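Local coordinates for protein NADP-dependent glyceraldehyde-3-phosphate dehydrogenase (Bacillus halodurans, PDB 3PRL) that probably catalyses the NADP-dependent, non-phosphorylating oxidation of glyceraldehyde 3-phosphate, at residues D[227-241]-D[247-261]. Residues are numbered along the deposited sequence; the frame is centred on the assembly and turned at random.
Sequences VEHPGIDMITFTGGT and ISEKAKMIPVVLELG
Phe237 meets Leu258, Leu260 and Ile247 with successive parts of its side chain. Its CB lies 3.8 Å from Leu258 CD2, and the same Leu258 methyl meets ring atom CD2 of Phe237 obliquely. With CG anti to the backbone N (chi1 166°), one ring face is turned to Ile247 of the helix that follows the strand: Ile247 CD1 meets CG, CD1 and CE1 of the ring, closest at CD1, and sits 3.8 Å from the Phe237 ring centroid and 24° off the normal, a CH-pi contact. At the rim, Leu260 CD2 approaches in the ring plane, 3.5 Å from Phe237 CE2. Replacing the ring by an alanine is likely to open a gap among the Ile247, Leu258 and Leu260 methyls.

Strands 234-238 and 256-259 run parallel, their axes 7° apart. The alternating bonds define a parallel ladder, pairing Ile235 with Val256 through Thr238 with Glu259: Ile235 N donates to Pro255 O, Val257 N to Ile235 O, Phe237 N to Val257 O, Glu259 N to Phe237 O and Gly239 N to Glu259 O. The Phe237 N donor is tilted out of the carbonyl plane. Ile235, on the same face as Phe237, packs its CG1 3.6 Å from Ile254 CD1; before the strand, Val227 CG2 presses on Ile247 CG1 of the helix at 3.5 Å, tight for two carbons. The other face carries Thr236, Val257, Thr238 and Glu259, the predicted active-site residue, whose OE1 forms a salt bridge with Arg446; Thr238 OG1 is hydrogen-bonded to Lys172.

Strand 234-238, helix 241-250 and strand 256-259 form a beta-alpha-beta unit, with NADP(+)-binding Gly240 as helix N-cap. Strand 144-159 flanks 234-238 on its other edge, helix 167-178 packs against Thr236 and Thr238, and Met253 of a second subunit reaches Leu258.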
ATOM      1  N   VAL D 227      25.650  22.151   9.995  1.00 32.16           N
ATOM      2  CA  VAL D 227      24.413  22.404   9.270  1.00 31.85           C
ATOM      3  C   VAL D 227      24.658  22.911   7.845  1.00 32.22           C
ATOM      4  O   VAL D 227      23.835  22.682   6.952  1.00 32.20           O
ATOM      5  CB  VAL D 227      23.485  23.333  10.118  1.00 31.59           C
ATOM      6  CG1 VAL D 227      22.724  24.340   9.291  1.00 32.14           C
ATOM      7  CG2 VAL D 227      22.539  22.494  10.949  1.00 31.62           C
ATOM      8  N   GLU D 228      25.813  23.551   7.652  1.00 32.56           N
ATOM      9  CA  GLU D 228      26.244  24.117   6.377  1.00 33.35           C
ATOM     10  C   GLU D 228      27.122  23.192   5.529  1.00 33.49           C
ATOM     11  O   GLU D 228      27.551  23.578   4.454  1.00 34.09           O
ATOM     12  CB  GLU D 228      27.008  25.427   6.624  1.00 34.16           C
ATOM     13  CG  GLU D 228      26.164  26.573   7.173  1.00 37.89           C
ATOM     14  CD  GLU D 228      26.980  27.817   7.556  1.00 34.98           C
ATOM     15  OE1 GLU D 228      28.230  27.743   7.628  1.00 39.22           O
ATOM     16  OE2 GLU D 228      26.359  28.880   7.800  1.00 38.78           O
ATOM     17  N   HIS D 229      27.398  21.984   6.012  1.00 33.45           N
ATOM     18  CA  HIS D 229      28.386  21.103   5.374  1.00 34.06           C
ATOM     19  C   HIS D 229      27.881  20.380   4.125  1.00 33.19           C
ATOM     20  O   HIS D 229      26.934  19.589   4.219  1.00 32.60           O
ATOM     21  CB  HIS D 229      28.891  20.062   6.383  1.00 34.84           C
ATOM     22  CG  HIS D 229      30.308  19.643   6.151  1.00 35.58           C
ATOM     23  ND1 HIS D 229      30.663  18.720   5.193  1.00 35.67           N
ATOM     24  CD2 HIS D 229      31.455  20.017   6.759  1.00 36.21           C
ATOM     25  CE1 HIS D 229      31.971  18.549   5.215  1.00 36.40           C
ATOM     26  NE2 HIS D 229      32.477  19.327   6.156  1.00 36.75           N
ATOM     27  N   PRO D 230      28.536  20.612   2.958  1.00 32.88           N
ATOM     28  CA  PRO D 230      28.149  19.921   1.726  1.00 32.39           C
ATOM     29  C   PRO D 230      28.117  18.391   1.851  1.00 32.22           C
ATOM     30  O   PRO D 230      27.437  17.730   1.062  1.00 31.27           O
ATOM     31  CB  PRO D 230      29.219  20.361   0.710  1.00 33.07           C
ATOM     32  CG  PRO D 230      30.353  20.868   1.527  1.00 31.21           C
ATOM     33  CD  PRO D 230      29.723  21.466   2.746  1.00 33.43           C
ATOM     34  N   GLY D 231      28.817  17.843   2.850  1.00 32.52           N
ATOM     35  CA  GLY D 231      28.834  16.393   3.103  1.00 32.63           C
ATOM     36  C   GLY D 231      27.586  15.810   3.745  1.00 31.95           C
ATOM     37  O   GLY D 231      27.469  14.595   3.887  1.00 31.94           O
ATOM     38  N   ILE D 232      26.659  16.682   4.140  1.00 31.62           N
ATOM     39  CA  ILE D 232      25.403  16.287   4.779  1.00 30.28           C
ATOM     40  C   ILE D 232      24.278  16.273   3.746  1.00 30.19           C
ATOM     41  O   ILE D 232      24.069  17.256   3.006  1.00 30.42           O
ATOM     42  CB  ILE D 232      25.037  17.245   5.951  1.00 30.51           C
ATOM     43  CG1 ILE D 232      26.134  17.248   7.043  1.00 31.62           C
ATOM     44  CG2 ILE D 232      23.646  16.936   6.524  1.00 30.53           C
ATOM     45  CD1 ILE D 232      26.280  15.954   7.855  1.00 30.89           C
ATOM     46  N   ASP D 233      23.562  15.147   3.691  1.00 29.03           N
ATOM     47  CA  ASP D 233      22.544  14.932   2.686  1.00 28.37           C
ATOM     48  C   ASP D 233      21.154  14.962   3.301  1.00 27.37           C
ATOM     49  O   ASP D 233      20.180  14.833   2.590  1.00 27.21           O
ATOM     50  CB  ASP D 233      22.789  13.595   1.975  1.00 28.36           C
ATOM     51  CG  ASP D 233      24.221  13.455   1.497  1.00 28.48           C
ATOM     52  OD1 ASP D 233      24.558  14.052   0.452  1.00 29.26           O
ATOM     53  OD2 ASP D 233      25.024  12.767   2.179  1.00 29.30           O
ATOM     54  N   MET D 234      21.076  15.116   4.627  1.00 27.08           N
ATOM     55  CA  MET D 234      19.804  15.188   5.342  1.00 25.95           C
ATOM     56  C   MET D 234      19.993  15.617   6.794  1.00 24.40           C
ATOM     57  O   MET D 234      20.910  15.120   7.483  1.00 24.24           O
ATOM     58  CB  MET D 234      19.096  13.818   5.292  1.00 27.71           C
ATOM     59  CG  MET D 234      17.621  13.815   5.698  1.00 21.10           C
ATOM     60  SD  MET D 234      17.285  13.319   7.406  1.00 27.63           S
ATOM     61  CE  MET D 234      15.499  13.263   7.283  1.00 20.57           C
ATOM     62  N   ILE D 235      19.119  16.517   7.259  1.00 22.96           N
ATOM     63  CA  ILE D 235      19.098  16.930   8.667  1.00 23.14           C
ATOM     64  C   ILE D 235      17.792  16.551   9.367  1.00 22.33           C
ATOM     65  O   ILE D 235      16.718  16.831   8.853  1.00 22.58           O
ATOM     66  CB  ILE D 235      19.330  18.483   8.865  1.00 23.92           C
ATOM     67  CG1 ILE D 235      20.594  18.954   8.159  1.00 24.96           C
ATOM     68  CG2 ILE D 235      19.374  18.862  10.363  1.00 24.65           C
ATOM     69  CD1 ILE D 235      21.824  18.352   8.680  1.00 24.74           C
ATOM     70  N   THR D 236      17.902  15.925  10.541  1.00 22.25           N
ATOM     71  CA  THR D 236      16.742  15.725  11.423  1.00 22.50           C
ATOM     72  C   THR D 236      16.979  16.244  12.840  1.00 23.38           C
ATOM     73  O   THR D 236      17.894  15.811  13.547  1.00 23.63           O
ATOM     74  CB  THR D 236      16.272  14.269  11.440  1.00 22.39           C
ATOM     75  OG1 THR D 236      15.181  14.144  12.350  1.00 20.39           O
ATOM     76  CG2 THR D 236      17.417  13.312  11.826  1.00 20.84           C
ATOM     77  N   PHE D 237      16.125  17.166  13.264  1.00 24.05           N
ATOM     78  CA  PHE D 237      16.417  17.927  14.467  1.00 24.21           C
ATOM     79  C   PHE D 237      15.208  18.067  15.364  1.00 24.05           C
ATOM     80  O   PHE D 237      14.093  18.387  14.912  1.00 23.25           O
ATOM     81  CB  PHE D 237      16.984  19.300  14.063  1.00 24.61           C
ATOM     82  CG  PHE D 237      17.014  20.321  15.174  1.00 25.51           C
ATOM     83  CD1 PHE D 237      18.158  20.499  15.943  1.00 25.29           C
ATOM     84  CD2 PHE D 237      15.910  21.125  15.425  1.00 24.85           C
ATOM     85  CE1 PHE D 237      18.197  21.463  16.967  1.00 26.27           C
ATOM     86  CE2 PHE D 237      15.933  22.076  16.441  1.00 25.84           C
ATOM     87  CZ  PHE D 237      17.082  22.250  17.207  1.00 25.54           C
ATOM     88  N   THR D 238      15.453  17.832  16.652  1.00 24.24           N
ATOM     89  CA  THR D 238      14.480  18.097  17.681  1.00 24.38           C
ATOM     90  C   THR D 238      15.096  19.088  18.656  1.00 25.54           C
ATOM     91  O   THR D 238      16.232  18.899  19.102  1.00 25.95           O
ATOM     92  CB  THR D 238      14.096  16.818  18.429  1.00 23.82           C
ATOM     93  OG1 THR D 238      13.556  15.873  17.505  1.00 25.06           O
ATOM     94  CG2 THR D 238      13.085  17.113  19.490  1.00 25.47           C
ATOM     95  N   GLY D 239      14.356  20.149  18.967  1.00 26.10           N
ATOM     96  CA  GLY D 239      14.822  21.137  19.921  1.00 26.73           C
ATOM     97  C   GLY D 239      14.011  22.413  19.932  1.00 27.68           C
ATOM     98  O   GLY D 239      12.803  22.400  19.682  1.00 28.18           O
ATOM     99  N   GLY D 240      14.681  23.523  20.224  1.00 28.51           N
ATOM    100  CA  GLY D 240      14.009  24.803  20.402  1.00 28.76           C
ATOM    101  C   GLY D 240      13.623  25.350  19.052  1.00 28.41           C
ATOM    102  O   GLY D 240      14.219  24.972  18.038  1.00 28.06           O
ATOM    103  N   THR D 241      12.633  26.234  19.035  1.00 28.41           N
ATOM    104  CA  THR D 241      12.112  26.752  17.763  1.00 28.98           C
ATOM    105  C   THR D 241      13.162  27.637  17.110  1.00 29.66           C
ATOM    106  O   THR D 241      13.513  27.426  15.943  1.00 29.79           O
ATOM    107  CB  THR D 241      10.763  27.477  17.953  1.00 29.07           C
ATOM    108  OG1 THR D 241       9.821  26.547  18.492  1.00 29.79           O
ATOM    109  CG2 THR D 241      10.228  28.018  16.634  1.00 30.03           C
ATOM    110  N   ILE D 247      18.664  26.522  11.592  1.00 28.23           N
ATOM    111  CA  ILE D 247      19.052  25.371  10.786  1.00 26.13           C
ATOM    112  C   ILE D 247      18.402  25.409   9.397  1.00 25.08           C
ATOM    113  O   ILE D 247      19.096  25.294   8.382  1.00 24.88           O
ATOM    114  CB  ILE D 247      18.793  24.054  11.557  1.00 25.57           C
ATOM    115  CG1 ILE D 247      19.850  23.915  12.675  1.00 26.18           C
ATOM    116  CG2 ILE D 247      18.768  22.842  10.613  1.00 25.53           C
ATOM    117  CD1 ILE D 247      19.522  22.866  13.739  1.00 25.55           C
ATOM    118  N   SER D 248      17.092  25.623   9.360  1.00 24.30           N
ATOM    119  CA  SER D 248      16.366  25.714   8.102  1.00 24.83           C
ATOM    120  C   SER D 248      16.971  26.840   7.284  1.00 26.23           C
ATOM    121  O   SER D 248      17.244  26.673   6.097  1.00 25.87           O
ATOM    122  CB  SER D 248      14.862  25.922   8.348  1.00 24.23           C
ATOM    123  OG  SER D 248      14.121  26.014   7.132  1.00 27.69           O
ATOM    124  N   GLU D 249      17.224  27.968   7.948  1.00 27.60           N
ATOM    125  CA  GLU D 249      17.792  29.151   7.308  1.00 28.48           C
ATOM    126  C   GLU D 249      19.173  28.885   6.709  1.00 28.15           C
ATOM    127  O   GLU D 249      19.451  29.315   5.581  1.00 27.92           O
ATOM    128  CB  GLU D 249      17.848  30.320   8.304  1.00 30.16           C
ATOM    129  CG  GLU D 249      18.229  31.681   7.696  1.00 35.06           C
ATOM    130  CD  GLU D 249      18.907  32.619   8.704  1.00 31.64           C
ATOM    131  OE1 GLU D 249      18.738  32.421   9.934  1.00 35.54           O
ATOM    132  OE2 GLU D 249      19.606  33.553   8.260  1.00 36.30           O
ATOM    133  N   LYS D 250      20.037  28.194   7.457  1.00 28.18           N
ATOM    134  CA  LYS D 250      21.444  28.054   7.057  1.00 28.53           C
ATOM    135  C   LYS D 250      21.745  26.849   6.161  1.00 27.67           C
ATOM    136  O   LYS D 250      22.785  26.821   5.496  1.00 27.30           O
ATOM    137  CB  LYS D 250      22.397  28.082   8.268  1.00 29.21           C
ATOM    138  CG  LYS D 250      21.962  29.026   9.394  1.00 31.97           C
ATOM    139  CD  LYS D 250      23.084  29.825   9.971  1.00 30.22           C
ATOM    140  CE  LYS D 250      23.195  31.187   9.298  1.00 33.25           C
ATOM    141  NZ  LYS D 250      24.119  32.026  10.098  1.00 31.60           N
ATOM    142  N   ALA D 251      20.851  25.859   6.154  1.00 26.80           N
ATOM    143  CA  ALA D 251      21.013  24.712   5.278  1.00 26.60           C
ATOM    144  C   ALA D 251      20.389  24.993   3.930  1.00 26.85           C
ATOM    145  O   ALA D 251      19.453  25.804   3.815  1.00 26.39           O
ATOM    146  CB  ALA D 251      20.425  23.457   5.882  1.00 26.02           C
ATOM    147  N   LYS D 252      20.957  24.358   2.906  1.00 27.74           N
ATOM    148  CA  LYS D 252      20.402  24.421   1.558  1.00 28.80           C
ATOM    149  C   LYS D 252      20.565  23.088   0.847  1.00 28.57           C
ATOM    150  O   LYS D 252      21.453  22.293   1.186  1.00 28.67           O
ATOM    151  CB  LYS D 252      20.993  25.580   0.740  1.00 29.99           C
ATOM    152  CG  LYS D 252      22.408  25.395   0.171  1.00 29.83           C
ATOM    153  CD  LYS D 252      22.584  26.315  -1.059  1.00 31.13           C
ATOM    154  CE  LYS D 252      24.007  26.308  -1.624  1.00 31.00           C
ATOM    155  NZ  LYS D 252      24.292  25.118  -2.478  1.00 31.67           N
ATOM    156  N   MET D 253      19.669  22.859  -0.113  1.00 27.84           N
ATOM    157  CA  MET D 253      19.717  21.742  -1.066  1.00 27.08           C
ATOM    158  C   MET D 253      19.559  20.350  -0.476  1.00 25.50           C
ATOM    159  O   MET D 253      19.830  19.349  -1.166  1.00 25.78           O
ATOM    160  CB  MET D 253      20.966  21.799  -1.941  1.00 28.12           C
ATOM    161  CG  MET D 253      20.953  22.924  -2.925  1.00 31.81           C
ATOM    162  SD  MET D 253      19.645  22.921  -4.183  1.00 28.59           S
ATOM    163  CE  MET D 253      19.635  21.220  -4.797  1.00 31.14           C
ATOM    164  N   ILE D 254      19.091  20.278   0.770  1.00 23.83           N
ATOM    165  CA  ILE D 254      18.851  18.985   1.406  1.00 22.00           C
ATOM    166  C   ILE D 254      17.527  18.915   2.158  1.00 21.23           C
ATOM    167  O   ILE D 254      16.929  19.947   2.490  1.00 21.49           O
ATOM    168  CB  ILE D 254      20.044  18.560   2.308  1.00 21.27           C
ATOM    169  CG1 ILE D 254      20.070  19.370   3.614  1.00 22.23           C
ATOM    170  CG2 ILE D 254      21.372  18.648   1.533  1.00 22.59           C
ATOM    171  CD1 ILE D 254      21.095  18.864   4.625  1.00 21.50           C
ATOM    172  N   PRO D 255      17.044  17.697   2.411  1.00 20.47           N
ATOM    173  CA  PRO D 255      15.824  17.596   3.211  1.00 19.85           C
ATOM    174  C   PRO D 255      16.121  17.949   4.659  1.00 20.04           C
ATOM    175  O   PRO D 255      17.179  17.576   5.168  1.00 19.79           O
ATOM    176  CB  PRO D 255      15.447  16.119   3.094  1.00 19.30           C
ATOM    177  CG  PRO D 255      16.359  15.537   2.026  1.00 19.26           C
ATOM    178  CD  PRO D 255      17.534  16.380   1.945  1.00 19.88           C
ATOM    179  N   VAL D 256      15.196  18.667   5.298  1.00 20.67           N
ATOM    180  CA  VAL D 256      15.326  19.047   6.694  1.00 22.02           C
ATOM    181  C   VAL D 256      14.032  18.770   7.454  1.00 22.72           C
ATOM    182  O   VAL D 256      12.976  19.302   7.127  1.00 22.80           O
ATOM    183  CB  VAL D 256      15.775  20.532   6.885  1.00 21.92           C
ATOM    184  CG1 VAL D 256      16.077  20.810   8.357  1.00 19.39           C
ATOM    185  CG2 VAL D 256      17.010  20.819   6.059  1.00 19.54           C
ATOM    186  N   VAL D 257      14.152  17.913   8.462  1.00 23.08           N
ATOM    187  CA  VAL D 257      13.042  17.498   9.295  1.00 23.60           C
ATOM    188  C   VAL D 257      13.236  18.143  10.679  1.00 24.11           C
ATOM    189  O   VAL D 257      14.307  18.066  11.262  1.00 23.79           O
ATOM    190  CB  VAL D 257      12.947  15.945   9.340  1.00 23.36           C
ATOM    191  CG1 VAL D 257      12.131  15.441  10.526  1.00 25.80           C
ATOM    192  CG2 VAL D 257      12.349  15.411   8.022  1.00 25.68           C
ATOM    193  N   LEU D 258      12.205  18.826  11.168  1.00 24.84           N
ATOM    194  CA  LEU D 258      12.302  19.524  12.447  1.00 25.32           C
ATOM    195  C   LEU D 258      11.147  19.187  13.379  1.00 25.62           C
ATOM    196  O   LEU D 258       9.977  19.187  12.975  1.00 25.55           O
ATOM    197  CB  LEU D 258      12.356  21.047  12.244  1.00 25.72           C
ATOM    198  CG  LEU D 258      13.399  21.689  11.325  1.00 25.75           C
ATOM    199  CD1 LEU D 258      13.047  23.141  11.004  1.00 26.23           C
ATOM    200  CD2 LEU D 258      14.775  21.617  11.971  1.00 26.17           C
ATOM    201  N   GLU D 259      11.506  18.879  14.618  1.00 25.75           N
ATOM    202  CA  GLU D 259      10.552  18.753  15.699  0.50 26.06           C
ATOM    203  C   GLU D 259      10.841  19.890  16.674  1.00 26.12           C
ATOM    204  O   GLU D 259      11.875  19.896  17.334  1.00 27.30           O
ATOM    205  CB  GLU D 259      10.693  17.375  16.358  0.50 26.12           C
ATOM    206  CG  GLU D 259      10.672  16.246  15.325  0.50 28.31           C
ATOM    207  CD  GLU D 259      10.946  14.879  15.902  0.50 25.78           C
ATOM    208  OE1 GLU D 259      10.490  13.895  15.289  0.50 28.07           O
ATOM    209  OE2 GLU D 259      11.614  14.777  16.950  0.50 28.54           O
ATOM    210  N   LEU D 260       9.936  20.853  16.746  1.00 24.98           N
ATOM    211  CA  LEU D 260      10.166  22.043  17.571  1.00 24.12           C
ATOM    212  C   LEU D 260       9.125  22.178  18.686  1.00 25.12           C
ATOM    213  O   LEU D 260       8.590  21.177  19.173  1.00 25.15           O
ATOM    214  CB  LEU D 260      10.267  23.319  16.695  1.00 23.16           C
ATOM    215  CG  LEU D 260      11.139  23.122  15.434  1.00 20.95           C
ATOM    216  CD1 LEU D 260      11.043  24.251  14.444  1.00 23.13           C
ATOM    217  CD2 LEU D 260      12.579  22.857  15.790  1.00 22.99           C
ATOM    218  N   GLY D 261       8.857  23.410  19.104  1.00 25.74           N
ATOM    219  CA  GLY D 261       8.013  23.654  20.260  1.00 25.93           C
ATOM    220  C   GLY D 261       6.521  23.527  20.035  1.00 25.61           C
ATOM    221  O   GLY D 261       6.022  23.574  18.895  1.00 25.07           O
TER